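Local coordinates for putative exported protein (Bordetella pertussis Tohama I, PDB 2PFY) that binds pyroglutamic acid as an extracytoplasmic solute receptor of the DctP family and probably delivers it to a tripartite ATP-independent periplasmic transporter, at residues 8-13 / 163-168; 76-81 / 285-290; 90-95 / 204-209; 170-173 / 179-182. All coordinates share one frame; numbering follows the deposited sequence.

Interaction 1. Residues 8-13 / 163-168; sequences AEQPDA and VQTPEV. With PCA (pyroglutamic acid), chain E.
The pyroglutamic acid pocket of this DctP-type, periplasmic-binding-protein fold is bordered by Thr165, in the loop after strand 159-162, which meets Gln10, in the loop after strand 2-7. The two side chains cross at about a right angle. Gln10 NE2 donates to Thr165 OG1 over 3.0 Å, and the bond is nearly straight at 175°, with the hydroxyl oxygen lying in the plane of the amide. The second N-H of the same nitrogen goes to Glu9 OE2, 2.9 Å from Gln10 NE2 and also in the amide plane; it reaches that carboxylate oxygen on its anti side. Two in-plane bonds from one NE2 thus fix the rotation of the amide and tell its nitrogen end from its oxygen end. Gln10 CG stands beside the backbone N (chi1 -57°) and the chain bends at chi2, which brings the amide up to the threonine. Its OE1 rests 3.5 Å from Thr165 CG2. Glu9 is itself anchored by a salt bridge to Arg48, a pocket residue that also binds the ligand. Through its bond to Thr165 OG1, Gln10 probably acts as a second-shell group that orients the threonine. The hydroxyl, accepting from Gln10, uses its own O-H to donate to the ligand carboxylate: Thr165 OG1 to PCA O, 2.8 Å.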
loop_
_atom_site.group_PDB
_atom_site.type_symbol
_atom_site.label_atom_id
_atom_site.label_comp_id
_atom_site.label_asym_id
_atom_site.label_seq_id
_atom_site.Cartn_x
_atom_site.Cartn_y
_atom_site.Cartn_z
ATOM N N ALA A 8 -12.071 -0.935 4.922
ATOM C CA ALA A 8 -10.635 -0.707 5.117
ATOM C C ALA A 8 -9.948 -2.056 5.111
ATOM O O ALA A 8 -10.476 -3.070 5.623
ATOM C CB ALA A 8 -10.365 0.017 6.434
ATOM N N GLU A 9 -8.763 -2.070 4.520
ATOM C CA GLU A 9 -8.025 -3.300 4.224
ATOM C C GLU A 9 -7.442 -4.035 5.464
ATOM O O GLU A 9 -7.499 -5.263 5.588
ATOM C CB GLU A 9 -6.874 -2.872 3.333
ATOM C CG GLU A 9 -6.609 -3.731 2.204
ATOM C CD GLU A 9 -5.419 -3.253 1.435
ATOM O OE1 GLU A 9 -5.519 -3.127 0.215
ATOM O OE2 GLU A 9 -4.369 -3.030 2.057
ATOM N N GLN A 10 -6.890 -3.255 6.376
ATOM C CA GLN A 10 -6.042 -3.780 7.440
ATOM C C GLN A 10 -6.773 -3.791 8.782
ATOM O O GLN A 10 -7.789 -3.082 8.958
ATOM C CB GLN A 10 -4.787 -2.908 7.490
ATOM C CG GLN A 10 -4.010 -2.849 6.140
ATOM C CD GLN A 10 -3.537 -4.236 5.709
ATOM O OE1 GLN A 10 -3.187 -5.066 6.561
ATOM N NE2 GLN A 10 -3.546 -4.502 4.401
ATOM N N PRO A 11 -6.282 -4.585 9.746
ATOM C CA PRO A 11 -6.901 -4.641 11.060
ATOM C C PRO A 11 -6.781 -3.325 11.837
ATOM O O PRO A 11 -6.044 -2.445 11.431
ATOM C CB PRO A 11 -6.098 -5.754 11.773
ATOM C CG PRO A 11 -4.804 -5.756 11.108
ATOM C CD PRO A 11 -5.135 -5.521 9.658
ATOM N N ASP A 12 -7.558 -3.194 12.905
ATOM C CA ASP A 12 -7.581 -2.009 13.746
ATOM C C ASP A 12 -6.190 -1.722 14.382
ATOM O O ASP A 12 -5.896 -0.569 14.717
ATOM C CB ASP A 12 -8.702 -2.178 14.788
ATOM C CG ASP A 12 -10.098 -2.016 14.180
ATOM O OD1 ASP A 12 -10.220 -1.467 13.078
ATOM O OD2 ASP A 12 -11.089 -2.453 14.795
ATOM N N ALA A 13 -5.323 -2.755 14.480
ATOM C CA ALA A 13 -3.880 -2.556 14.816
ATOM C C ALA A 13 -3.172 -1.512 13.920
ATOM O O ALA A 13 -2.278 -0.783 14.367
ATOM C CB ALA A 13 -3.104 -3.904 14.725
ATOM N N VAL A 163 -0.763 -13.799 -1.441
ATOM C CA VAL A 163 -1.459 -13.988 -0.169
ATOM C C VAL A 163 -1.857 -12.607 0.329
ATOM O O VAL A 163 -1.007 -11.721 0.438
ATOM C CB VAL A 163 -0.576 -14.712 0.900
ATOM C CG1 VAL A 163 -1.346 -14.884 2.208
ATOM C CG2 VAL A 163 -0.112 -16.101 0.408
ATOM N N GLN A 164 -3.144 -12.417 0.611
ATOM C CA GLN A 164 -3.602 -11.109 1.046
ATOM C C GLN A 164 -3.225 -10.975 2.517
ATOM O O GLN A 164 -3.031 -11.997 3.203
ATOM C CB GLN A 164 -5.122 -10.953 0.821
ATOM C CG GLN A 164 -5.583 -10.981 -0.685
ATOM C CD GLN A 164 -4.832 -10.005 -1.563
ATOM O OE1 GLN A 164 -4.426 -8.921 -1.110
ATOM N NE2 GLN A 164 -4.634 -10.377 -2.835
ATOM N N THR A 165 -3.173 -9.745 3.021
ATOM C CA THR A 165 -2.577 -9.487 4.338
ATOM C C THR A 165 -3.139 -10.310 5.529
ATOM O O THR A 165 -2.357 -10.832 6.349
ATOM C CB THR A 165 -2.498 -7.969 4.671
ATOM O OG1 THR A 165 -2.514 -7.184 3.446
ATOM C CG2 THR A 165 -1.183 -7.662 5.469
ATOM N N PRO A 166 -4.482 -10.400 5.674
ATOM C CA PRO A 166 -5.067 -11.160 6.771
ATOM C C PRO A 166 -4.752 -12.642 6.781
ATOM O O PRO A 166 -4.911 -13.279 7.803
ATOM C CB PRO A 166 -6.595 -10.984 6.534
ATOM C CG PRO A 166 -6.686 -9.648 5.805
ATOM C CD PRO A 166 -5.532 -9.741 4.858
ATOM N N GLU A 167 -4.349 -13.200 5.650
ATOM C CA GLU A 167 -4.097 -14.640 5.524
ATOM C C GLU A 167 -2.600 -14.988 5.702
ATOM O O GLU A 167 -2.223 -16.165 5.610
ATOM C CB GLU A 167 -4.541 -15.109 4.142
ATOM C CG GLU A 167 -6.074 -15.302 3.998
ATOM C CD GLU A 167 -6.823 -14.017 4.009
ATOM O OE1 GLU A 167 -6.431 -13.097 3.260
ATOM O OE2 GLU A 167 -7.819 -13.928 4.750
ATOM N N VAL A 168 -1.761 -13.976 5.933
ATOM C CA VAL A 168 -0.297 -14.186 5.991
ATOM C C VAL A 168 0.095 -15.183 7.094
ATOM O O VAL A 168 0.810 -16.139 6.798
ATOM C CB VAL A 168 0.485 -12.874 6.083
ATOM C CG1 VAL A 168 1.978 -13.088 6.556
ATOM C CG2 VAL A 168 0.419 -12.126 4.779
HETATM N N PCA E . 1.694 -4.055 3.933
HETATM C CA PCA E . 0.740 -4.448 2.869
HETATM C CB PCA E . 1.138 -3.796 1.568
HETATM C CG PCA E . 2.411 -3.053 1.844
HETATM C CD PCA E . 2.667 -3.233 3.303
HETATM O OE PCA E . 3.583 -2.691 3.913
HETATM C C PCA E . 0.720 -5.956 2.713
HETATM O O PCA E . -0.147 -6.567 2.076
HETATM O OXT PCA E . 1.606 -6.599 3.246
#

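Interaction 2. Residues 76-81 / 285-290; sequences LFEIDS and SKKAGA
Leu76 meets Ala288 where a 3-10 segment of the solute-receptor fold, between strand 62-66 and helix 89-108, approaches the C-terminal end of helix 267-287. Leu76 CD2 lies 4.5 Å from Ala288 CB, a light apolar touch at the point where the two backbones are nearest, their CA atoms 6.8 Å apart. Ala288 is the first residue to leave helical backbone angles, and Gly289 after it is the N-cap of helix 290-300, so the leucine packs against the corner between two helices. Glu78 then supplies the polar half of the contact: its OE2 forms a salt bridge with Lys287 NZ, 2.8 Å away. The ammonium group approaches OE2 on the syn side, 31° out of the carboxylate plane. Both chains start with CG between the backbone N and the carbonyl carbon (chi1 67° for Glu78, 64° for Lys287), run extended from there, and cross at about a right angle. The glutamate is buried beside Ala147 and Ser148 of helix 147-155, whereas Lys287 is exposed; the ammonium charge probably helps to stabilise the buried carboxylate. Ile79 packs on Leu295 and Leu296, carrying the apolar surface over to helix 290-300. Beyond it Asp80 accepts from Gln208 N. Ser81 N bonds Glu78 O in the 3-10 turn at 3.0 Å, and Ser81 OG donates to Asp80 OD1 over 2.9 Å.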
loop_
_atom_site.group_PDB
_atom_site.type_symbol
_atom_site.label_atom_id
_atom_site.label_comp_id
_atom_site.label_asym_id
_atom_site.label_seq_id
_atom_site.Cartn_x
_atom_site.Cartn_y
_atom_site.Cartn_z
ATOM N N LEU A 76 -0.113 3.067 -14.244
ATOM C CA LEU A 76 0.205 4.243 -13.448
ATOM C C LEU A 76 -0.031 3.973 -11.946
ATOM O O LEU A 76 0.509 4.698 -11.097
ATOM C CB LEU A 76 -0.628 5.459 -13.884
ATOM C CG LEU A 76 -0.532 5.883 -15.366
ATOM C CD1 LEU A 76 -1.460 7.091 -15.695
ATOM C CD2 LEU A 76 0.911 6.176 -15.769
ATOM N N PHE A 77 -0.848 2.961 -11.645
ATOM C CA PHE A 77 -1.235 2.669 -10.237
ATOM C C PHE A 77 -0.172 1.825 -9.487
ATOM O O PHE A 77 -0.283 1.587 -8.270
ATOM C CB PHE A 77 -2.625 2.010 -10.180
ATOM C CG PHE A 77 -3.778 2.976 -10.451
ATOM C CD1 PHE A 77 -4.469 3.553 -9.405
ATOM C CD2 PHE A 77 -4.158 3.307 -11.764
ATOM C CE1 PHE A 77 -5.528 4.452 -9.629
ATOM C CE2 PHE A 77 -5.213 4.215 -12.000
ATOM C CZ PHE A 77 -5.902 4.777 -10.931
ATOM N N GLU A 78 0.864 1.384 -10.198
ATOM C CA GLU A 78 1.939 0.616 -9.537
ATOM C C GLU A 78 3.346 1.213 -9.660
ATOM O O GLU A 78 4.349 0.529 -9.377
ATOM C CB GLU A 78 1.928 -0.854 -9.994
ATOM C CG GLU A 78 2.309 -1.014 -11.463
ATOM C CD GLU A 78 2.222 -2.439 -11.970
ATOM O OE1 GLU A 78 1.409 -3.247 -11.455
ATOM O OE2 GLU A 78 2.972 -2.738 -12.920
ATOM N N ILE A 79 3.446 2.476 -10.061
ATOM C CA ILE A 79 4.759 3.118 -10.082
ATOM C C ILE A 79 5.395 3.196 -8.680
ATOM O O ILE A 79 6.613 3.247 -8.555
ATOM C CB ILE A 79 4.755 4.535 -10.812
ATOM C CG1 ILE A 79 6.167 5.031 -11.132
ATOM C CG2 ILE A 79 4.043 5.613 -9.999
ATOM C CD1 ILE A 79 6.997 4.134 -12.042
ATOM N N ASP A 80 4.567 3.187 -7.641
ATOM C CA ASP A 80 5.035 3.239 -6.260
ATOM C C ASP A 80 5.668 1.926 -5.788
ATOM O O ASP A 80 6.179 1.838 -4.649
ATOM C CB ASP A 80 3.887 3.684 -5.309
ATOM C CG ASP A 80 2.787 2.624 -5.158
ATOM O OD1 ASP A 80 2.920 1.511 -5.705
ATOM O OD2 ASP A 80 1.768 2.905 -4.495
ATOM N N SER A 81 5.642 0.909 -6.650
ATOM C CA SER A 81 6.186 -0.402 -6.311
ATOM C C SER A 81 7.428 -0.804 -7.128
ATOM O O SER A 81 7.876 -1.945 -7.041
ATOM C CB SER A 81 5.102 -1.482 -6.399
ATOM O OG SER A 81 4.020 -1.185 -5.514
ATOM N N SER A 285 7.889 1.531 -18.156
ATOM C CA SER A 285 7.905 2.607 -19.160
ATOM C C SER A 285 7.350 2.179 -20.511
ATOM O O SER A 285 6.670 2.962 -21.180
ATOM C CB SER A 285 9.325 3.137 -19.346
ATOM O OG SER A 285 9.657 4.078 -18.341
ATOM N N LYS A 286 7.643 0.940 -20.907
ATOM C CA LYS A 286 7.129 0.380 -22.155
ATOM C C LYS A 286 5.594 0.296 -22.156
ATOM O O LYS A 286 4.953 0.694 -23.136
ATOM C CB LYS A 286 7.755 -0.997 -22.450
ATOM C CG LYS A 286 9.257 -0.957 -22.792
ATOM C CD LYS A 286 9.859 -2.372 -22.944
ATOM C CE LYS A 286 11.370 -2.319 -23.195
ATOM N NZ LYS A 286 12.032 -3.676 -23.168
ATOM N N LYS A 287 5.008 -0.195 -21.055
ATOM C CA LYS A 287 3.559 -0.435 -20.996
ATOM C C LYS A 287 2.763 0.791 -20.523
ATOM O O LYS A 287 1.551 0.868 -20.693
ATOM C CB LYS A 287 3.227 -1.700 -20.177
ATOM C CG LYS A 287 3.616 -1.626 -18.682
ATOM C CD LYS A 287 3.041 -2.777 -17.862
ATOM C CE LYS A 287 3.236 -2.490 -16.359
ATOM N NZ LYS A 287 2.957 -3.685 -15.526
ATOM N N ALA A 288 3.446 1.744 -19.914
ATOM C CA ALA A 288 2.827 3.019 -19.640
ATOM C C ALA A 288 2.958 3.815 -20.934
ATOM O O ALA A 288 3.850 3.556 -21.754
ATOM C CB ALA A 288 3.508 3.717 -18.481
ATOM N N GLY A 289 2.060 4.750 -21.163
ATOM C CA GLY A 289 2.072 5.463 -22.442
ATOM C C GLY A 289 2.909 6.705 -22.306
ATOM O O GLY A 289 3.949 6.684 -21.653
ATOM N N ALA A 290 2.432 7.791 -22.908
ATOM C CA ALA A 290 3.007 9.115 -22.737
ATOM C C ALA A 290 2.666 9.649 -21.350
ATOM O O ALA A 290 3.373 10.506 -20.814
ATOM C CB ALA A 290 2.477 10.068 -23.819
#

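Interaction 3. Residues 90-95 / 204-209; sequences NESEKL and AFIPQS
Ser92, on helix 89-108, points its side chain at Ile206 and Gln208, where the chain enters strand 208-214 of the five-stranded mixed sheet in this periplasmic-binding-protein fold. Its OG lies anti to the backbone N (chi1 -169°), which carries the hydroxyl across to segment 204-209. Gln208 NE2 stands 3.0 Å from Ser92 OG, brought there by a glutamine chain that bends at chi2. The packing against Ile206 is very tight in the model, and its finer detail is doubtful. Water completes the join. One molecule lies 2.7 Å from Ser92 OG and donates to Ile206 O at 2.6 Å, linking the hydroxyl to the backbone just before the strand. A second donates to the helix carbonyl Ser92 O at 3.0 Å and accepts a weak bond from Gln208 NE2. All three residues are buried, and Trp241 of helix 223-257 packs on both Ser92 and Gln208. Pro207, between Ile206 and Gln208, points away from the helix and touches pyroglutamic acid, consistent with the contact lying behind the pocket wall formed by Pro207. The weak limb of the second water bridge, from Gln208 NE2 to the water, measures 3.3 Å.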
loop_
_atom_site.group_PDB
_atom_site.type_symbol
_atom_site.label_atom_id
_atom_site.label_comp_id
_atom_site.label_asym_id
_atom_site.label_seq_id
_atom_site.Cartn_x
_atom_site.Cartn_y
_atom_site.Cartn_z
ATOM N N ASN A 90 11.090 11.058 1.261
ATOM C CA ASN A 90 11.150 12.339 0.500
ATOM C C ASN A 90 10.997 12.081 -0.992
ATOM O O ASN A 90 10.218 12.746 -1.661
ATOM C CB ASN A 90 12.453 13.119 0.789
ATOM C CG ASN A 90 12.409 13.882 2.124
ATOM O OD1 ASN A 90 11.429 13.824 2.885
ATOM N ND2 ASN A 90 13.493 14.593 2.415
ATOM N N GLU A 91 11.691 11.068 -1.502
ATOM C CA GLU A 91 11.483 10.653 -2.905
ATOM C C GLU A 91 10.048 10.160 -3.134
ATOM O O GLU A 91 9.447 10.496 -4.153
ATOM C CB GLU A 91 12.453 9.551 -3.320
ATOM C CG GLU A 91 13.879 9.988 -3.486
ATOM C CD GLU A 91 14.795 8.797 -3.691
ATOM O OE1 GLU A 91 14.927 7.958 -2.770
ATOM O OE2 GLU A 91 15.365 8.690 -4.789
ATOM N N SER A 92 9.536 9.321 -2.214
ATOM C CA SER A 92 8.170 8.777 -2.322
ATOM C C SER A 92 7.144 9.901 -2.453
ATOM O O SER A 92 6.219 9.828 -3.279
ATOM C CB SER A 92 7.837 7.874 -1.108
ATOM O OG SER A 92 6.624 7.144 -1.307
ATOM N N GLU A 93 7.328 10.925 -1.631
ATOM C CA GLU A 93 6.440 12.071 -1.557
ATOM C C GLU A 93 6.414 12.868 -2.871
ATOM O O GLU A 93 5.358 13.293 -3.311
ATOM C CB GLU A 93 6.794 12.966 -0.380
ATOM C CG GLU A 93 5.703 14.007 -0.110
ATOM C CD GLU A 93 6.028 14.996 0.982
ATOM O OE1 GLU A 93 6.983 14.781 1.766
ATOM O OE2 GLU A 93 5.297 16.009 1.056
ATOM N N LYS A 94 7.582 13.028 -3.483
ATOM C CA LYS A 94 7.733 13.699 -4.756
ATOM C C LYS A 94 7.095 12.846 -5.833
ATOM O O LYS A 94 6.337 13.352 -6.663
ATOM C CB LYS A 94 9.215 13.934 -5.058
ATOM C CG LYS A 94 9.498 14.745 -6.350
ATOM C CD LYS A 94 10.973 15.208 -6.384
ATOM C CE LYS A 94 11.259 16.094 -7.618
ATOM N NZ LYS A 94 10.004 16.730 -8.179
ATOM N N LEU A 95 7.360 11.541 -5.793
ATOM C CA LEU A 95 6.712 10.619 -6.717
ATOM C C LEU A 95 5.174 10.685 -6.591
ATOM O O LEU A 95 4.462 10.688 -7.602
ATOM C CB LEU A 95 7.249 9.184 -6.534
ATOM C CG LEU A 95 6.694 8.074 -7.457
ATOM C CD1 LEU A 95 6.909 8.398 -8.985
ATOM C CD2 LEU A 95 7.250 6.694 -7.128
ATOM N N ALA A 204 12.764 -1.470 -0.280
ATOM C CA ALA A 204 12.669 -1.736 -1.722
ATOM C C ALA A 204 11.804 -0.672 -2.445
ATOM O O ALA A 204 12.147 -0.188 -3.538
ATOM C CB ALA A 204 12.136 -3.122 -1.984
ATOM N N PHE A 205 10.690 -0.307 -1.811
ATOM C CA PHE A 205 9.829 0.749 -2.286
ATOM C C PHE A 205 8.873 1.180 -1.184
ATOM O O PHE A 205 8.858 0.625 -0.065
ATOM C CB PHE A 205 9.060 0.315 -3.567
ATOM C CG PHE A 205 8.250 -0.931 -3.401
ATOM C CD1 PHE A 205 6.897 -0.866 -3.000
ATOM C CD2 PHE A 205 8.839 -2.178 -3.578
ATOM C CE1 PHE A 205 6.136 -2.024 -2.826
ATOM C CE2 PHE A 205 8.072 -3.372 -3.378
ATOM C CZ PHE A 205 6.737 -3.290 -3.025
ATOM N N ILE A 206 8.109 2.223 -1.465
ATOM C CA ILE A 206 7.132 2.633 -0.486
ATOM C C ILE A 206 5.722 2.745 -1.136
ATOM O O ILE A 206 5.409 3.749 -1.811
ATOM C CB ILE A 206 7.607 3.809 0.508
ATOM C CG1 ILE A 206 6.734 5.023 0.462
ATOM C CG2 ILE A 206 9.141 4.102 0.606
ATOM C CD1 ILE A 206 5.566 4.819 1.222
ATOM N N PRO A 207 4.897 1.682 -0.957
ATOM C CA PRO A 207 3.638 1.617 -1.690
ATOM C C PRO A 207 2.604 2.478 -0.979
ATOM O O PRO A 207 2.634 2.623 0.253
ATOM C CB PRO A 207 3.293 0.124 -1.680
ATOM C CG PRO A 207 3.902 -0.379 -0.298
ATOM C CD PRO A 207 5.106 0.513 -0.061
ATOM N N GLN A 208 1.752 3.118 -1.763
ATOM C CA GLN A 208 0.713 3.991 -1.226
ATOM C C GLN A 208 -0.574 3.227 -1.030
ATOM O O GLN A 208 -0.844 2.238 -1.693
ATOM C CB GLN A 208 0.425 5.139 -2.172
ATOM C CG GLN A 208 1.639 5.989 -2.530
ATOM C CD GLN A 208 2.300 6.643 -1.331
ATOM O OE1 GLN A 208 1.648 7.092 -0.409
ATOM N NE2 GLN A 208 3.605 6.731 -1.369
ATOM N N SER A 209 -1.380 3.733 -0.113
ATOM C CA SER A 209 -2.736 3.263 0.062
ATOM C C SER A 209 -3.648 4.462 -0.232
ATOM O O SER A 209 -3.270 5.604 0.031
ATOM C CB SER A 209 -2.830 2.766 1.498
ATOM O OG SER A 209 -3.999 3.191 2.116
HETATM O O HOH W 1 6.584 5.439 -3.403
HETATM O O HOH W 2 4.873 7.404 -4.301
#

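Interaction 4. Residues 170-173 / 179-182; sequences QAFS and AMLT. With PCA (pyroglutamic acid), chain E.
Phe172, on helix 168-173, and selenomethionine Met180, on strand 180-182, form a Met-aromatic contact behind the pyroglutamic acid pocket. The selenium comes to the ring's edge: Met180 SE is 5.3 Å from the Phe172 centroid and 79° off the ring normal, and its closest ring atom is Phe172 CE1 at 4.0 Å. The two side chains cross at about a right angle. Met180 CG also lies against the ring, 4.0 Å from Phe172 CZ. With CG set between the backbone N and the carbonyl carbon (chi1 61°) and the rest extended, the chain brings its selenium to that edge. Phe172 CE2, beyond CZ, lies 3.7 Å from the backbone Ala179 N, so the phenyl lies against both Ala179 and Met180. Farther out, Tyr195 stacks on Phe172, while Ile177 and Val196 add apolar contacts. The strand is held by backbone bonds from Met180 to Tyr126 and from Thr182 to Gly124, on strand 124-127. Two residues past Met180, Thr182 reaches the ligand, which Arg143 also hydrogen-bonds. Thr182 OG1 donates to PCA OXT at 2.8 Å.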
loop_
_atom_site.group_PDB
_atom_site.type_symbol
_atom_site.label_atom_id
_atom_site.label_comp_id
_atom_site.label_asym_id
_atom_site.label_seq_id
_atom_site.Cartn_x
_atom_site.Cartn_y
_atom_site.Cartn_z
ATOM N N GLN A 170 -1.631 -17.597 8.594
ATOM C CA GLN A 170 -2.089 -18.911 8.105
ATOM C C GLN A 170 -1.165 -19.495 7.061
ATOM O O GLN A 170 -0.788 -20.691 7.143
ATOM C CB GLN A 170 -3.452 -18.753 7.412
ATOM C CG GLN A 170 -4.634 -18.877 8.314
ATOM C CD GLN A 170 -4.996 -20.313 8.572
ATOM O OE1 GLN A 170 -4.648 -21.206 7.796
ATOM N NE2 GLN A 170 -5.700 -20.549 9.678
ATOM N N ALA A 171 -0.835 -18.673 6.064
ATOM C CA ALA A 171 -0.025 -19.101 4.928
ATOM C C ALA A 171 1.372 -19.583 5.377
ATOM O O ALA A 171 1.857 -20.595 4.873
ATOM C CB ALA A 171 0.076 -18.001 3.857
ATOM N N PHE A 172 1.995 -18.874 6.314
ATOM C CA PHE A 172 3.243 -19.359 6.934
ATOM C C PHE A 172 3.094 -20.647 7.722
ATOM O O PHE A 172 3.983 -21.498 7.689
ATOM C CB PHE A 172 3.870 -18.314 7.849
ATOM C CG PHE A 172 4.762 -17.368 7.131
ATOM C CD1 PHE A 172 4.278 -16.128 6.697
ATOM C CD2 PHE A 172 6.085 -17.714 6.854
ATOM C CE1 PHE A 172 5.117 -15.239 6.007
ATOM C CE2 PHE A 172 6.918 -16.850 6.165
ATOM C CZ PHE A 172 6.443 -15.607 5.745
ATOM N N SER A 173 1.977 -20.778 8.422
ATOM C CA SER A 173 1.744 -21.904 9.311
ATOM C C SER A 173 1.597 -23.202 8.508
ATOM O O SER A 173 2.090 -24.258 8.902
ATOM C CB SER A 173 0.493 -21.628 10.150
ATOM O OG SER A 173 0.475 -22.477 11.269
ATOM N N ALA A 179 8.751 -16.908 2.977
ATOM C CA ALA A 179 9.405 -15.588 3.031
ATOM C C ALA A 179 8.459 -14.501 2.484
ATOM O O ALA A 179 7.525 -14.791 1.733
ATOM C CB ALA A 179 10.730 -15.584 2.207
HETATM N N MSE A 180 8.692 -13.246 2.836
HETATM C CA MSE A 180 7.808 -12.211 2.281
HETATM C C MSE A 180 8.506 -10.872 2.227
HETATM O O MSE A 180 9.635 -10.696 2.755
HETATM C CB MSE A 180 6.508 -12.142 3.106
HETATM C CG MSE A 180 6.727 -11.781 4.542
HETATM SE SE MSE A 180 5.037 -11.337 5.360
HETATM C CE MSE A 180 5.719 -10.876 7.244
ATOM N N LEU A 181 7.828 -9.927 1.588
ATOM C CA LEU A 181 8.311 -8.578 1.482
ATOM C C LEU A 181 7.154 -7.701 1.896
ATOM O O LEU A 181 6.048 -7.813 1.328
ATOM C CB LEU A 181 8.724 -8.240 0.045
ATOM C CG LEU A 181 9.074 -6.756 -0.197
ATOM C CD1 LEU A 181 10.402 -6.537 -0.947
ATOM C CD2 LEU A 181 7.931 -6.061 -0.959
ATOM N N THR A 182 7.393 -6.871 2.908
ATOM C CA THR A 182 6.343 -5.999 3.461
ATOM C C THR A 182 6.988 -5.045 4.448
ATOM O O THR A 182 8.170 -5.225 4.797
ATOM C CB THR A 182 5.139 -6.800 4.098
ATOM O OG1 THR A 182 4.042 -5.910 4.346
ATOM C CG2 THR A 182 5.508 -7.553 5.429
HETATM N N PCA E . 1.694 -4.055 3.933
HETATM C CA PCA E . 0.740 -4.448 2.869
HETATM C CB PCA E . 1.138 -3.796 1.568
HETATM C CG PCA E . 2.411 -3.053 1.844
HETATM C CD PCA E . 2.667 -3.233 3.303
HETATM O OE PCA E . 3.583 -2.691 3.913
HETATM C C PCA E . 0.720 -5.956 2.713
HETATM O O PCA E . -0.147 -6.567 2.076
HETATM O OXT PCA E . 1.606 -6.599 3.246
#

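How the interactions relate
From the N terminus, the loop after strand 2-7 opens interaction 1, which closes some 150 residues later at 163-168. Meanwhile 76-81 and 90-95 have opened interactions 2 and 3, so interaction 1 crosses both. Interaction 4 follows interaction 1 in series, a short closure from helix 168-173 to strand 180-182, and lies within the span of interaction 3, itself within that of interaction 2, which closes last at 285-290. Interactions 1 and 4 share the ligand and touch through Val168 and Met180. Asp80 and Ser81 join interaction 2 to interaction 3, whose Phe205 packs on Leu181 of interaction 4, so a chain of touches runs from interaction 2 to strand 180-182.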